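Local coordinates for protein enoyl-CoA hydratase carB homologue (Streptomyces cattleya, PDB 5O34) that probably catalyses a crotonase-type reaction in thienamycin biosynthesis, as a homologue of the carbapenem-pathway enzyme CarB in the enoyl-CoA hydratase/isomerase family, at residues A257-V260 with A261-R265; E264-R267 with R268-K271. All coordinates share one frame; numbering follows the deposited sequence.

Contact 1 (A257-V260 with A261-R265); sequences APFV and AGLER
Successive turns of helix 252-273, near the C-terminal end of this crotonase-family chain, meet where Phe-259 and Leu-263 bring their side chains together on the buried face. The ring atom CE2 of Phe-259 lies 3.6 Å from Leu-263 CD1, and the methyl approaches the ring obliquely. Phe-259 swings CG opposite its own backbone N (chi1 -178°), which sets CG beside the carbonyl carbon and leans the ring toward the turn that carries Leu-263, while Leu-263 has CG opposite its carbonyl carbon and extends CD1 back to meet the ring. The stem of Leu-263 also rests on the preceding turn, with CG 3.5 Å from Phe-259 O.

Four main-chain bonds of the i to i+4 pattern tie the two turns together. Ala-261 N reaches Ala-257 O at 2.9 Å, and Gly-262 N reaches Pro-258 O at 3.0 Å; Leu-263 N and Glu-264 N bond likewise to the carbonyls of Phe-259 and Val-260. Pro-258 has no N-H to give, and the N of Phe-259 also lacks a bond to the turn before, so the helix is kinked here. The exposed side chain of Arg-265 folds back so that Ala-261 O sits 3.8 Å above its guanidinium plane, over the centre.

Arg-196 of a second subunit makes a cation-pi contact with the Phe-259 ring. Within the chain, Phe-259 and Leu-263 pack on Met-189 of helix 184-194, Leu-263 also touches Phe-185, and Val-260 leans on Ala-136 of helix 120-137.

Contact 2 (E264-R267 with R268-K271); sequences ERIR and REAK
The guanidinium of Arg-267, whose aliphatic stem runs beside Lys-271, takes the Glu-264 carboxylate at its edge and in its plane. Arg-267 NH2 donates to the syn side of Glu-264 OE2 at 3.1 Å, a fairly straight salt-bridging hydrogen bond (161°). A second flat group, the Glu-269 carboxylate, presents one face to the backbone of the previous turn, with CD 3.8 Å from Arg-265 O; its OE1 lies 3.6 Å from Ile-266 CD1.

Lys-271 stays extended beyond CG and points the same way as Arg-267, its methylenes passing Arg-267 O with CD at 3.5 Å. The two cationic ends share Asp-126 of helix 120-137, whose charge probably offsets their proximity; Arg-267 reaches it through NH1, while NH2, already bonded to Glu-264, also bridges to Asp-130. On another side of the helix, Ile-266 CG2 meets Ala-270 CB at 4.0 Å, and both side chains pack on Phe-185. The backbone bond from Ala-270 N to Ile-266 O is short, 2.7 Å, and nearly straight, whereas that from Lys-271 N to Arg-267 O is weak.

This is a two-sided helix in the C-terminal helical region of a crotonase-family chain, apolar against helix 184-194 and joined to helix 120-137 by interhelical salt bridges.

In the fold
Contacts 1 and 2 are overlapping parts of helix 252-273, with centres about 10 Å apart and Glu-264 and Arg-265 common to both. Each lies between the same two neighbours, helices 120-137 and 184-194, but the chemistry changes along the way. In contact 1 the binding to both helices is chiefly apolar, and a second subunit reaches the aromatic ring. Contact 2 keeps an apolar side against helix 184-194 but joins helix 120-137 largely through salt bridges, and its Glu-269 packs on Arg-254 of the third subunit. Three of eight touching residues are buried and one exposed in contact 1, two of seven and two in contact 2, which lies nearer the surface.

Contact 1 (A257-V260 with A261-R265)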
# COMPACT_ATOMS: atom_id res chain seq x y z
N ALA A 257 14.81 -3.67 -2.51
CA ALA A 257 14.94 -5.12 -2.81
C ALA A 257 13.58 -5.85 -3.05
O ALA A 257 13.46 -6.49 -4.10
CB ALA A 257 15.77 -5.82 -1.75
N PRO A 258 12.54 -5.73 -2.18
CA PRO A 258 11.25 -6.38 -2.50
C PRO A 258 10.64 -5.91 -3.84
O PRO A 258 10.11 -6.73 -4.59
CB PRO A 258 10.36 -6.01 -1.31
CG PRO A 258 11.32 -5.68 -0.20
CD PRO A 258 12.47 -5.02 -0.88
N PHE A 259 10.76 -4.59 -4.15
CA PHE A 259 10.27 -3.97 -5.39
C PHE A 259 11.02 -4.53 -6.61
O PHE A 259 10.40 -4.85 -7.63
CB PHE A 259 10.36 -2.44 -5.30
CG PHE A 259 9.84 -1.69 -6.51
CD1 PHE A 259 8.48 -1.47 -6.67
CD2 PHE A 259 10.71 -1.19 -7.47
CE1 PHE A 259 7.99 -0.79 -7.79
CE2 PHE A 259 10.23 -0.50 -8.59
CZ PHE A 259 8.87 -0.31 -8.75
N VAL A 260 12.36 -4.68 -6.49
CA VAL A 260 13.21 -5.25 -7.54
C VAL A 260 12.82 -6.73 -7.78
O VAL A 260 12.70 -7.15 -8.94
CB VAL A 260 14.73 -5.08 -7.21
CG1 VAL A 260 15.61 -5.82 -8.21
CG2 VAL A 260 15.12 -3.60 -7.13
N ALA A 261 12.59 -7.50 -6.69
CA ALA A 261 12.19 -8.91 -6.75
C ALA A 261 10.83 -9.06 -7.46
O ALA A 261 10.63 -10.00 -8.24
CB ALA A 261 12.11 -9.50 -5.35
N GLY A 262 9.94 -8.10 -7.21
CA GLY A 262 8.62 -8.04 -7.81
C GLY A 262 8.68 -7.88 -9.31
O GLY A 262 7.97 -8.59 -10.03
N LEU A 263 9.55 -6.96 -9.79
CA LEU A 263 9.80 -6.68 -11.20
C LEU A 263 10.39 -7.90 -11.91
O LEU A 263 10.02 -8.16 -13.06
CB LEU A 263 10.75 -5.47 -11.37
CG LEU A 263 10.22 -4.06 -11.02
CD1 LEU A 263 11.37 -3.10 -10.87
CD2 LEU A 263 9.24 -3.55 -12.06
N GLU A 264 11.31 -8.63 -11.22
CA GLU A 264 11.96 -9.84 -11.75
C GLU A 264 10.97 -10.99 -12.02
O GLU A 264 11.15 -11.73 -12.99
CB GLU A 264 13.10 -10.32 -10.84
CG GLU A 264 14.37 -9.47 -10.91
CD GLU A 264 15.19 -9.46 -12.19
OE1 GLU A 264 16.27 -8.82 -12.18
OE2 GLU A 264 14.77 -10.07 -13.21
N ARG A 265 9.95 -11.15 -11.17
CA ARG A 265 8.92 -12.18 -11.35
C ARG A 265 8.01 -11.89 -12.54
O ARG A 265 7.47 -12.83 -13.13
CB ARG A 265 8.10 -12.35 -10.07
CG ARG A 265 8.68 -13.40 -9.13
CD ARG A 265 7.76 -13.67 -7.96
NE ARG A 265 7.62 -12.48 -7.12
CZ ARG A 265 8.36 -12.23 -6.05
NH1 ARG A 265 9.29 -13.09 -5.65
NH2 ARG A 265 8.17 -11.11 -5.35

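Contact 2 (E264-R267 with R268-K271)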
# COMPACT_ATOMS: atom_id res chain seq x y z
N GLU A 264 11.31 -8.63 -11.22
CA GLU A 264 11.96 -9.84 -11.75
C GLU A 264 10.97 -10.99 -12.02
O GLU A 264 11.15 -11.73 -12.99
CB GLU A 264 13.10 -10.32 -10.84
CG GLU A 264 14.37 -9.47 -10.91
CD GLU A 264 15.19 -9.46 -12.19
OE1 GLU A 264 16.27 -8.82 -12.18
OE2 GLU A 264 14.77 -10.07 -13.21
N ARG A 265 9.95 -11.15 -11.17
CA ARG A 265 8.92 -12.18 -11.35
C ARG A 265 8.01 -11.89 -12.54
O ARG A 265 7.47 -12.83 -13.13
CB ARG A 265 8.10 -12.35 -10.07
CG ARG A 265 8.68 -13.40 -9.13
CD ARG A 265 7.76 -13.67 -7.96
NE ARG A 265 7.62 -12.48 -7.12
CZ ARG A 265 8.36 -12.23 -6.05
NH1 ARG A 265 9.29 -13.09 -5.65
NH2 ARG A 265 8.17 -11.11 -5.35
N ILE A 266 7.84 -10.60 -12.90
CA ILE A 266 6.99 -10.14 -14.02
C ILE A 266 7.57 -10.54 -15.38
O ILE A 266 6.80 -10.76 -16.31
CB ILE A 266 6.67 -8.59 -13.96
CG1 ILE A 266 6.16 -8.10 -12.57
CG2 ILE A 266 5.72 -8.13 -15.07
CD1 ILE A 266 5.09 -8.94 -11.85
N ARG A 267 8.92 -10.62 -15.51
CA ARG A 267 9.62 -10.94 -16.76
C ARG A 267 8.91 -12.02 -17.62
O ARG A 267 8.44 -11.71 -18.72
CB ARG A 267 11.10 -11.30 -16.49
CG ARG A 267 11.98 -11.37 -17.74
CD ARG A 267 13.38 -11.93 -17.47
NE ARG A 267 14.18 -11.09 -16.57
CZ ARG A 267 14.93 -10.07 -16.96
NH1 ARG A 267 15.01 -9.73 -18.24
NH2 ARG A 267 15.61 -9.35 -16.06
N ARG A 268 8.77 -13.23 -17.07
CA ARG A 268 8.12 -14.36 -17.73
C ARG A 268 6.61 -14.10 -17.96
O ARG A 268 6.10 -14.41 -19.05
CB ARG A 268 8.41 -15.66 -16.95
CG ARG A 268 7.33 -16.73 -16.95
CD ARG A 268 7.41 -17.70 -18.11
NE ARG A 268 6.34 -18.71 -18.03
CZ ARG A 268 6.22 -19.76 -18.83
NH1 ARG A 268 7.12 -19.98 -19.78
NH2 ARG A 268 5.21 -20.61 -18.68
N GLU A 269 5.91 -13.53 -16.97
CA GLU A 269 4.48 -13.20 -17.04
C GLU A 269 4.15 -12.19 -18.16
O GLU A 269 3.23 -12.43 -18.95
CB GLU A 269 3.98 -12.66 -15.70
CG GLU A 269 3.81 -13.71 -14.62
CD GLU A 269 3.68 -13.23 -13.18
OE1 GLU A 269 3.52 -12.01 -12.96
OE2 GLU A 269 3.74 -14.09 -12.27
N ALA A 270 4.91 -11.08 -18.24
CA ALA A 270 4.75 -10.01 -19.24
C ALA A 270 4.95 -10.54 -20.67
O ALA A 270 4.27 -10.08 -21.59
CB ALA A 270 5.73 -8.88 -18.97
N LYS A 271 5.86 -11.51 -20.83
CA LYS A 271 6.15 -12.17 -22.11
C LYS A 271 4.91 -12.87 -22.66
O LYS A 271 4.50 -12.57 -23.79
CB LYS A 271 7.33 -13.15 -21.96
CG LYS A 271 8.67 -12.47 -22.09
CD LYS A 271 9.80 -13.33 -21.53
CE LYS A 271 11.13 -12.67 -21.73
NZ LYS A 271 12.23 -13.50 -21.19